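Local atomic coordinates of WGR domain-containing protein (Bacteroides fragilis, PDB entry 2RA8), a protein that is of unknown function but joins an N-terminal WGR domain, a fold found in nucleic-acid-associated proteins, to a leucine-rich-repeat domain. Residues W146-S157 with L177-L185; G121-V132 with E160-M171. All blocks are in the same frame, centred on the assembly; numbering follows the deposited sequence.

Contact 1: W146-S157 with L177-L185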
loop_
_atom_site.group_PDB
_atom_site.type_symbol
_atom_site.label_atom_id
_atom_site.label_comp_id
_atom_site.label_asym_id
_atom_site.label_seq_id
_atom_site.Cartn_x
_atom_site.Cartn_y
_atom_site.Cartn_z
ATOM N N TRP A 146 -3.667 16.946 -9.227
ATOM C CA TRP A 146 -3.088 17.990 -8.387
ATOM C C TRP A 146 -3.067 17.638 -6.912
ATOM O O TRP A 146 -4.120 17.457 -6.300
ATOM C CB TRP A 146 -3.893 19.292 -8.598
ATOM C CG TRP A 146 -3.297 20.503 -7.945
ATOM C CD1 TRP A 146 -3.348 20.832 -6.618
ATOM C CD2 TRP A 146 -2.529 21.525 -8.588
ATOM N NE1 TRP A 146 -2.659 22.000 -6.396
ATOM C CE2 TRP A 146 -2.149 22.449 -7.585
ATOM C CE3 TRP A 146 -2.130 21.751 -9.909
ATOM C CZ2 TRP A 146 -1.383 23.586 -7.870
ATOM C CZ3 TRP A 146 -1.368 22.885 -10.195
ATOM C CH2 TRP A 146 -1.005 23.790 -9.175
ATOM N N GLY A 147 -1.872 17.540 -6.332
ATOM C CA GLY A 147 -1.765 17.230 -4.914
ATOM C C GLY A 147 -1.494 15.778 -4.542
ATOM O O GLY A 147 -1.969 15.300 -3.515
ATOM N N ASP A 148 -0.726 15.069 -5.364
ATOM C CA ASP A 148 -0.430 13.674 -5.081
ATOM C C ASP A 148 0.623 13.616 -3.998
ATOM O O ASP A 148 1.794 13.314 -4.251
ATOM C CB ASP A 148 0.037 12.971 -6.349
ATOM C CG ASP A 148 0.235 11.475 -6.155
ATOM O OD1 ASP A 148 -0.403 10.897 -5.256
ATOM O OD2 ASP A 148 1.015 10.877 -6.921
ATOM N N ILE A 149 0.172 13.922 -2.784
ATOM C CA ILE A 149 0.989 13.961 -1.572
ATOM C C ILE A 149 0.608 12.813 -0.664
ATOM O O ILE A 149 -0.520 12.760 -0.171
ATOM C CB ILE A 149 0.727 15.258 -0.771
ATOM C CG1 ILE A 149 0.669 16.465 -1.709
ATOM C CG2 ILE A 149 1.769 15.401 0.337
ATOM C CD1 ILE A 149 1.879 16.650 -2.561
ATOM N N ASP A 150 1.546 11.908 -0.415
ATOM C CA ASP A 150 1.294 10.752 0.441
ATOM C C ASP A 150 1.287 11.061 1.918
ATOM O O ASP A 150 1.829 12.072 2.363
ATOM C CB ASP A 150 2.327 9.655 0.163
ATOM C CG ASP A 150 2.000 8.846 -1.080
ATOM O OD1 ASP A 150 1.768 9.449 -2.150
ATOM O OD2 ASP A 150 1.977 7.601 -0.986
ATOM N N PHE A 151 0.670 10.161 2.681
ATOM C CA PHE A 151 0.551 10.280 4.134
ATOM C C PHE A 151 1.868 10.600 4.806
ATOM O O PHE A 151 1.929 11.491 5.649
ATOM C CB PHE A 151 -0.005 8.970 4.715
ATOM C CG PHE A 151 -0.448 9.070 6.145
ATOM C CD1 PHE A 151 -1.645 9.695 6.476
ATOM C CD2 PHE A 151 0.320 8.515 7.163
ATOM C CE1 PHE A 151 -2.066 9.760 7.797
ATOM C CE2 PHE A 151 -0.101 8.580 8.485
ATOM C CZ PHE A 151 -1.293 9.201 8.799
ATOM N N GLU A 152 2.924 9.876 4.433
ATOM C CA GLU A 152 4.258 10.068 5.011
ATOM C C GLU A 152 4.848 11.434 4.793
ATOM O O GLU A 152 5.593 11.946 5.636
ATOM C CB GLU A 152 5.242 9.047 4.450
ATOM C CG GLU A 152 5.423 7.809 5.297
ATOM C CD GLU A 152 6.693 7.066 4.935
ATOM O OE1 GLU A 152 6.822 6.640 3.768
ATOM O OE2 GLU A 152 7.567 6.915 5.815
ATOM N N GLU A 153 4.546 12.024 3.644
ATOM C CA GLU A 153 5.051 13.347 3.317
ATOM C C GLU A 153 4.354 14.362 4.192
ATOM O O GLU A 153 4.994 15.225 4.798
ATOM C CB GLU A 153 4.816 13.631 1.826
ATOM C CG GLU A 153 5.563 12.651 0.902
ATOM C CD GLU A 153 5.301 12.900 -0.575
ATOM O OE1 GLU A 153 4.191 12.589 -1.050
ATOM O OE2 GLU A 153 6.208 13.406 -1.264
ATOM N N GLN A 154 3.030 14.251 4.264
ATOM C CA GLN A 154 2.209 15.121 5.090
ATOM C C GLN A 154 0.761 14.669 4.948
ATOM O O GLN A 154 0.299 14.359 3.850
ATOM C CB GLN A 154 2.410 16.606 4.681
ATOM C CG GLN A 154 1.224 17.300 4.041
ATOM C CD GLN A 154 1.560 18.695 3.519
ATOM O OE1 GLN A 154 1.047 19.119 2.477
ATOM N NE2 GLN A 154 2.410 19.419 4.246
ATOM N N GLU A 155 0.049 14.604 6.067
ATOM C CA GLU A 155 -1.345 14.170 6.063
ATOM C C GLU A 155 -2.209 15.042 5.194
ATOM O O GLU A 155 -1.975 16.240 5.059
ATOM C CB GLU A 155 -1.917 14.156 7.475
ATOM C CG GLU A 155 -1.320 13.100 8.386
ATOM C CD GLU A 155 -2.218 12.816 9.573
ATOM O OE1 GLU A 155 -1.842 13.160 10.714
ATOM O OE2 GLU A 155 -3.313 12.253 9.356
ATOM N N ILE A 156 -3.234 14.431 4.620
ATOM C CA ILE A 156 -4.138 15.130 3.717
ATOM C C ILE A 156 -4.681 16.425 4.286
ATOM O O ILE A 156 -4.847 17.406 3.557
ATOM C CB ILE A 156 -5.288 14.179 3.281
ATOM C CG1 ILE A 156 -5.985 14.733 2.026
ATOM C CG2 ILE A 156 -6.284 13.996 4.425
ATOM C CD1 ILE A 156 -6.891 13.730 1.343
ATOM N N SER A 157 -4.921 16.468 5.594
ATOM C CA SER A 157 -5.460 17.678 6.212
ATOM C C SER A 157 -4.469 18.811 6.302
ATOM O O SER A 157 -4.820 19.912 6.724
ATOM C CB SER A 157 -6.012 17.368 7.617
ATOM O OG SER A 157 -5.023 16.777 8.456
ATOM N N LEU A 177 -9.799 15.444 -14.134
ATOM C CA LEU A 177 -9.268 16.254 -13.038
ATOM C C LEU A 177 -9.370 15.525 -11.727
ATOM O O LEU A 177 -10.443 15.056 -11.340
ATOM C CB LEU A 177 -10.055 17.558 -12.916
ATOM C CG LEU A 177 -9.403 18.888 -12.544
ATOM C CD1 LEU A 177 -10.497 19.760 -11.983
ATOM C CD2 LEU A 177 -8.281 18.745 -11.540
ATOM N N LYS A 178 -8.245 15.448 -11.032
ATOM C CA LYS A 178 -8.173 14.773 -9.750
ATOM C C LYS A 178 -7.375 15.673 -8.846
ATOM O O LYS A 178 -6.272 16.100 -9.202
ATOM C CB LYS A 178 -7.471 13.435 -9.931
ATOM C CG LYS A 178 -7.379 12.555 -8.705
ATOM C CD LYS A 178 -6.809 11.210 -9.137
ATOM C CE LYS A 178 -6.594 10.268 -7.981
ATOM N NZ LYS A 178 -6.061 8.983 -8.518
ATOM N N ILE A 179 -7.943 15.975 -7.680
ATOM C CA ILE A 179 -7.318 16.853 -6.695
ATOM C C ILE A 179 -7.350 16.200 -5.319
ATOM O O ILE A 179 -8.376 15.665 -4.898
ATOM C CB ILE A 179 -8.076 18.194 -6.597
ATOM C CG1 ILE A 179 -8.203 18.851 -7.988
ATOM C CG2 ILE A 179 -7.352 19.133 -5.645
ATOM C CD1 ILE A 179 -9.248 19.968 -8.007
ATOM N N LYS A 180 -6.228 16.254 -4.612
ATOM C CA LYS A 180 -6.130 15.675 -3.275
ATOM C C LYS A 180 -5.700 16.777 -2.339
ATOM O O LYS A 180 -4.690 17.423 -2.586
ATOM C CB LYS A 180 -5.098 14.539 -3.260
ATOM C CG LYS A 180 -4.882 13.896 -1.895
ATOM C CD LYS A 180 -3.929 12.704 -2.012
ATOM C CE LYS A 180 -3.619 12.121 -0.639
ATOM N NZ LYS A 180 -2.844 10.857 -0.730
ATOM N N GLY A 181 -6.461 16.986 -1.259
ATOM C CA GLY A 181 -6.159 18.046 -0.307
ATOM C C GLY A 181 -7.144 19.163 -0.607
ATOM O O GLY A 181 -7.299 19.544 -1.767
ATOM N N THR A 182 -7.813 19.697 0.411
ATOM C CA THR A 182 -8.807 20.738 0.156
ATOM C C THR A 182 -8.725 22.025 0.951
ATOM O O THR A 182 -9.579 22.903 0.796
ATOM C CB THR A 182 -10.219 20.157 0.317
ATOM O OG1 THR A 182 -10.313 19.492 1.582
ATOM C CG2 THR A 182 -10.516 19.158 -0.799
ATOM N N ASN A 183 -7.720 22.159 1.810
ATOM C CA ASN A 183 -7.566 23.388 2.591
ATOM C C ASN A 183 -7.398 24.593 1.673
ATOM O O ASN A 183 -6.437 24.668 0.904
ATOM C CB ASN A 183 -6.334 23.306 3.510
ATOM C CG ASN A 183 -6.511 22.319 4.656
ATOM O OD1 ASN A 183 -5.573 22.071 5.422
ATOM N ND2 ASN A 183 -7.710 21.760 4.787
ATOM N N ASN A 184 -8.328 25.543 1.762
ATOM C CA ASN A 184 -8.277 26.761 0.948
ATOM C C ASN A 184 -8.332 26.478 -0.536
ATOM O O ASN A 184 -7.771 27.228 -1.337
ATOM C CB ASN A 184 -6.992 27.549 1.249
ATOM C CG ASN A 184 -6.946 28.077 2.673
ATOM O OD1 ASN A 184 -5.896 28.056 3.321
ATOM N ND2 ASN A 184 -8.084 28.565 3.163
ATOM N N LEU A 185 -9.007 25.399 -0.916
ATOM C CA LEU A 185 -9.113 25.032 -2.317
ATOM C C LEU A 185 -10.323 25.646 -2.970
ATOM O O LEU A 185 -11.351 25.843 -2.332
ATOM C CB LEU A 185 -9.201 23.500 -2.465
ATOM C CG LEU A 185 -9.630 22.962 -3.840
ATOM C CD1 LEU A 185 -8.567 23.307 -4.883
ATOM C CD2 LEU A 185 -9.839 21.462 -3.781
HETATM O O HOH W 1 -1.666 8.333 1.062
HETATM O O HOH W 2 -6.128 19.704 2.658
HETATM O O HOH W 3 -8.117 17.561 3.021
#
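Trp146 and Ile179 pair as parallel strand residues, their CA atoms 4.7 Å apart, at the point where strand 143-146 ends. Trp146 N donates to Lys178 O (2.7 Å) and Lys180 N to Trp146 O (3.0 Å, N-H...O 162°), the two-bond pattern of a parallel bridge. Gly147, at positive phi (98°), lets the chain turn out of the sheet close to the backbone of Lys180; after a wide loop it returns at Ile156, beside Gly181. Lys180 runs between the outgoing backbone at Gly147-Ile149 and the returning Ile156. Its CB lies 3.2 Å from Gly147 O. With CG anti to the backbone N (chi1 178°) and the rest extended, NZ reaches Ile149 O in a weak bond of 3.1 Å. Ile156 lays CD1 across the aliphatic part, 3.8 Å from Lys180 CG. Water 2 donates to Ile156 O and accepts from Asn183 N (3.0 Å). The lysine is thus split, methylenes packed on Ile156, NZ beside a carbonyl oxygen and a weakly bound water. No carboxylate touches it: Asp150 OD1 stands 5.0 Å from Lys180 NZ, and Asp148 pairs with Lys82, though both negative charges may still favour the ammonium there.

Contact 2: G121-V132 with E160-M171; sequences GEDCSDIADGIV and EQVDLSPVLDAM
Asp123 and Glu160 bring the two chains together, CA to CA 4.7 Å, ahead of helices 125-132 and 165-169, whose axes approach to 8.8 Å and run in broadly the same direction, 33° apart. At this entrance the backbone link is slight: Cys124 N makes a weak, bent bond to Glu160 O (3.3 Å). Asp123 turns CG between its backbone N and carbonyl carbon (chi1 49°), which lets OD1 accept from Ser125 N from above the carboxylate plane, an Asx turn at the start of the helix. The same carboxylate lies across Val162, with CG1 of the valine 3.7 Å from Asp123 CG. The other methyl, Val162 CG2, wedges between Cys124 SG and Ala128 CB. Both segments connect parallel strands of the leucine-rich-repeat sheet on its convex side, where successive helices stack along the solenoid; the indole of Trp146, from strand 143-146, packs against Cys124, Ile127, Ile131 and Leu164. Ala128 presents its small CB to Val167, whose CG2 comes to 3.5 Å from Ala128 CA, so the helices meet closely there. One turn on, Ile131 sets CG2 and CD1 against the CE methyl of Met171, present as selenomethionine, each at 3.7 Å, the two side chains crossing at about a right angle, while Val167 CG1 crosses Ile131 at a slant, 4.0 Å from Ile131 CD1. Val132 CG2 rests 3.5 Å from Pro166 CB. Asp163 OD1 accepts from Ser165 N, capping the start of the second helix. Gln161 is folded back by its bend at chi2: NE2 donates to Gly181 O, and OE1, near Cys124 SG, takes a weak bond from Trp146 NE1.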
loop_
_atom_site.group_PDB
_atom_site.type_symbol
_atom_site.label_atom_id
_atom_site.label_comp_id
_atom_site.label_asym_id
_atom_site.label_seq_id
_atom_site.Cartn_x
_atom_site.Cartn_y
_atom_site.Cartn_z
ATOM N N GLY A 121 6.021 24.713 4.572
ATOM C CA GLY A 121 4.622 24.978 4.850
ATOM C C GLY A 121 3.971 25.916 3.849
ATOM O O GLY A 121 2.883 26.435 4.100
ATOM N N GLU A 122 4.623 26.127 2.711
ATOM C CA GLU A 122 4.084 27.020 1.676
ATOM C C GLU A 122 2.876 26.406 1.002
ATOM O O GLU A 122 2.731 25.184 0.987
ATOM C CB GLU A 122 5.126 27.288 0.574
ATOM C CG GLU A 122 6.589 27.435 1.003
ATOM C CD GLU A 122 7.344 26.107 1.064
ATOM O OE1 GLU A 122 8.587 26.127 0.923
ATOM O OE2 GLU A 122 6.706 25.051 1.262
ATOM N N ASP A 123 1.995 27.234 0.442
ATOM C CA ASP A 123 0.852 26.686 -0.280
ATOM C C ASP A 123 1.393 26.412 -1.660
ATOM O O ASP A 123 2.601 26.521 -1.873
ATOM C CB ASP A 123 -0.330 27.671 -0.341
ATOM C CG ASP A 123 0.071 29.069 -0.799
ATOM O OD1 ASP A 123 1.026 29.208 -1.591
ATOM O OD2 ASP A 123 -0.594 30.038 -0.371
ATOM N N CYS A 124 0.543 26.065 -2.619
ATOM C CA CYS A 124 1.061 25.768 -3.952
ATOM C C CYS A 124 0.934 26.923 -4.906
ATOM O O CYS A 124 0.787 26.726 -6.116
ATOM C CB CYS A 124 0.353 24.536 -4.522
ATOM S SG CYS A 124 -1.442 24.619 -4.413
ATOM N N SER A 125 1.014 28.140 -4.371
ATOM C CA SER A 125 0.895 29.361 -5.176
ATOM C C SER A 125 1.872 29.493 -6.322
ATOM O O SER A 125 1.507 29.975 -7.401
ATOM C CB SER A 125 1.035 30.595 -4.283
ATOM O OG SER A 125 -0.196 31.286 -4.219
ATOM N N ASP A 126 3.123 29.096 -6.095
ATOM C CA ASP A 126 4.154 29.175 -7.126
ATOM C C ASP A 126 3.797 28.322 -8.303
ATOM O O ASP A 126 4.018 28.701 -9.455
ATOM C CB ASP A 126 5.505 28.703 -6.579
ATOM C CG ASP A 126 6.236 29.782 -5.819
ATOM O OD1 ASP A 126 5.593 30.486 -5.013
ATOM O OD2 ASP A 126 7.461 29.918 -6.023
ATOM N N ILE A 127 3.242 27.149 -8.009
ATOM C CA ILE A 127 2.851 26.197 -9.038
ATOM C C ILE A 127 1.664 26.739 -9.811
ATOM O O ILE A 127 1.676 26.769 -11.042
ATOM C CB ILE A 127 2.491 24.844 -8.399
ATOM C CG1 ILE A 127 3.591 24.434 -7.383
ATOM C CG2 ILE A 127 2.319 23.793 -9.475
ATOM C CD1 ILE A 127 4.984 24.304 -7.984
ATOM N N ALA A 128 0.634 27.180 -9.099
ATOM C CA ALA A 128 -0.538 27.727 -9.775
ATOM C C ALA A 128 -0.151 28.931 -10.616
ATOM O O ALA A 128 -0.554 29.041 -11.776
ATOM C CB ALA A 128 -1.596 28.114 -8.764
ATOM N N ASP A 129 0.632 29.837 -10.029
ATOM C CA ASP A 129 1.078 31.045 -10.718
ATOM C C ASP A 129 1.965 30.708 -11.886
ATOM O O ASP A 129 1.806 31.264 -12.981
ATOM C CB ASP A 129 1.842 31.960 -9.756
ATOM C CG ASP A 129 0.925 32.672 -8.772
ATOM O OD1 ASP A 129 -0.018 32.030 -8.256
ATOM O OD2 ASP A 129 1.153 33.871 -8.507
ATOM N N GLY A 130 2.905 29.795 -11.660
ATOM C CA GLY A 130 3.807 29.384 -12.720
ATOM C C GLY A 130 3.053 28.853 -13.929
ATOM O O GLY A 130 3.373 29.201 -15.065
ATOM N N ILE A 131 2.048 28.014 -13.697
ATOM C CA ILE A 131 1.273 27.461 -14.803
ATOM C C ILE A 131 0.501 28.553 -15.514
ATOM O O ILE A 131 0.537 28.649 -16.739
ATOM C CB ILE A 131 0.292 26.356 -14.305
ATOM C CG1 ILE A 131 1.079 25.092 -13.929
ATOM C CG2 ILE A 131 -0.737 26.041 -15.389
ATOM C CD1 ILE A 131 0.249 24.044 -13.159
ATOM N N VAL A 132 -0.188 29.396 -14.748
ATOM C CA VAL A 132 -0.971 30.484 -15.321
ATOM C C VAL A 132 -0.124 31.394 -16.183
ATOM O O VAL A 132 -0.593 31.903 -17.207
ATOM C CB VAL A 132 -1.666 31.312 -14.197
ATOM C CG1 VAL A 132 -2.349 32.555 -14.776
ATOM C CG2 VAL A 132 -2.692 30.448 -13.493
ATOM N N GLU A 160 -1.901 22.371 1.639
ATOM C CA GLU A 160 -2.338 23.754 1.447
ATOM C C GLU A 160 -2.557 24.098 -0.007
ATOM O O GLU A 160 -1.607 24.329 -0.759
ATOM C CB GLU A 160 -1.315 24.735 2.044
ATOM C CG GLU A 160 -1.132 24.601 3.548
ATOM C CD GLU A 160 -2.455 24.602 4.288
ATOM O OE1 GLU A 160 -3.279 25.506 4.029
ATOM O OE2 GLU A 160 -2.672 23.703 5.127
ATOM N N GLN A 161 -3.824 24.150 -0.403
ATOM C CA GLN A 161 -4.174 24.470 -1.779
ATOM C C GLN A 161 -4.377 25.955 -1.979
ATOM O O GLN A 161 -4.167 26.749 -1.064
ATOM C CB GLN A 161 -5.447 23.709 -2.171
ATOM C CG GLN A 161 -5.335 22.193 -1.993
ATOM C CD GLN A 161 -4.412 21.547 -3.010
ATOM O OE1 GLN A 161 -3.454 22.161 -3.470
ATOM N NE2 GLN A 161 -4.691 20.292 -3.352
ATOM N N VAL A 162 -4.780 26.335 -3.188
ATOM C CA VAL A 162 -5.032 27.731 -3.523
ATOM C C VAL A 162 -6.181 27.724 -4.494
ATOM O O VAL A 162 -6.752 26.671 -4.772
ATOM C CB VAL A 162 -3.817 28.383 -4.220
ATOM C CG1 VAL A 162 -2.628 28.453 -3.264
ATOM C CG2 VAL A 162 -3.450 27.588 -5.458
ATOM N N ASP A 163 -6.552 28.887 -5.009
ATOM C CA ASP A 163 -7.628 28.934 -5.989
ATOM C C ASP A 163 -7.052 28.341 -7.258
ATOM O O ASP A 163 -6.114 28.889 -7.832
ATOM C CB ASP A 163 -8.059 30.380 -6.221
ATOM C CG ASP A 163 -9.034 30.522 -7.368
ATOM O OD1 ASP A 163 -9.759 29.552 -7.671
ATOM O OD2 ASP A 163 -9.084 31.618 -7.958
ATOM N N LEU A 164 -7.578 27.203 -7.698
ATOM C CA LEU A 164 -7.054 26.585 -8.914
ATOM C C LEU A 164 -7.846 26.935 -10.156
ATOM O O LEU A 164 -7.573 26.414 -11.233
ATOM C CB LEU A 164 -7.005 25.054 -8.774
ATOM C CG LEU A 164 -6.063 24.423 -7.729
ATOM C CD1 LEU A 164 -6.090 22.893 -7.888
ATOM C CD2 LEU A 164 -4.650 24.940 -7.917
ATOM N N SER A 165 -8.832 27.815 -10.034
ATOM C CA SER A 165 -9.615 28.171 -11.216
ATOM C C SER A 165 -8.742 28.716 -12.332
ATOM O O SER A 165 -8.987 28.444 -13.511
ATOM C CB SER A 165 -10.699 29.187 -10.869
ATOM O OG SER A 165 -11.501 29.473 -12.008
ATOM N N PRO A 166 -7.705 29.500 -11.993
ATOM C CA PRO A 166 -6.860 30.026 -13.071
ATOM C C PRO A 166 -6.042 28.955 -13.755
ATOM O O PRO A 166 -5.719 29.068 -14.942
ATOM C CB PRO A 166 -5.983 31.050 -12.357
ATOM C CG PRO A 166 -6.877 31.541 -11.261
ATOM C CD PRO A 166 -7.468 30.245 -10.743
ATOM N N VAL A 167 -5.695 27.912 -13.004
ATOM C CA VAL A 167 -4.917 26.802 -13.544
ATOM C C VAL A 167 -5.785 26.001 -14.477
ATOM O O VAL A 167 -5.345 25.607 -15.556
ATOM C CB VAL A 167 -4.380 25.890 -12.412
ATOM C CG1 VAL A 167 -3.747 24.637 -12.998
ATOM C CG2 VAL A 167 -3.349 26.656 -11.589
ATOM N N LEU A 168 -7.030 25.762 -14.078
ATOM C CA LEU A 168 -7.947 25.020 -14.923
ATOM C C LEU A 168 -8.244 25.828 -16.181
ATOM O O LEU A 168 -8.457 25.257 -17.252
ATOM C CB LEU A 168 -9.251 24.713 -14.168
ATOM C CG LEU A 168 -9.087 23.885 -12.873
ATOM C CD1 LEU A 168 -10.448 23.664 -12.244
ATOM C CD2 LEU A 168 -8.416 22.544 -13.167
ATOM N N ASP A 169 -8.245 27.156 -16.066
ATOM C CA ASP A 169 -8.509 28.008 -17.231
ATOM C C ASP A 169 -7.377 27.945 -18.234
ATOM O O ASP A 169 -7.601 28.119 -19.430
ATOM C CB ASP A 169 -8.727 29.475 -16.817
ATOM C CG ASP A 169 -9.994 29.675 -15.986
ATOM O OD1 ASP A 169 -10.858 28.770 -15.961
ATOM O OD2 ASP A 169 -10.126 30.753 -15.365
ATOM N N ALA A 170 -6.159 27.706 -17.749
ATOM C CA ALA A 170 -4.973 27.596 -18.607
ATOM C C ALA A 170 -4.850 26.214 -19.270
ATOM O O ALA A 170 -3.972 25.987 -20.102
ATOM C CB ALA A 170 -3.701 27.899 -17.786
HETATM N N MSE A 171 -5.735 25.289 -18.910
HETATM C CA MSE A 171 -5.719 23.949 -19.486
HETATM C C MSE A 171 -7.079 23.643 -20.032
HETATM O O MSE A 171 -7.828 22.852 -19.469
HETATM C CB MSE A 171 -5.339 22.927 -18.409
HETATM C CG MSE A 171 -3.953 23.171 -17.866
HETATM SE SE MSE A 171 -3.339 21.706 -16.705
HETATM C CE MSE A 171 -2.273 22.720 -15.480
#

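Overall arrangement
Contacts 1 and 2 both join neighbouring strand-following connections of the same solenoid: contact 1 at the C-terminal ends of two inner strands of the parallel sheet and the loops beyond them, contact 2 on the helical side. Their segments alternate along the chain, and helix 165-169 leads on to strand 176-180. Trp146 and Gln161 tie them together, and Gln161 N probably bonds to Asn183 O. Both are partly buried, their centres about 13 Å (contact 1) and 21 Å (contact 2) from the centre of the chain. Contact 1 relies on backbone bonds, a lysine and waters, and its loop reaches the second subunit through Glu153 and Tyr29 of that chain; contact 2 relies mainly on methyl packing and meets no other subunit.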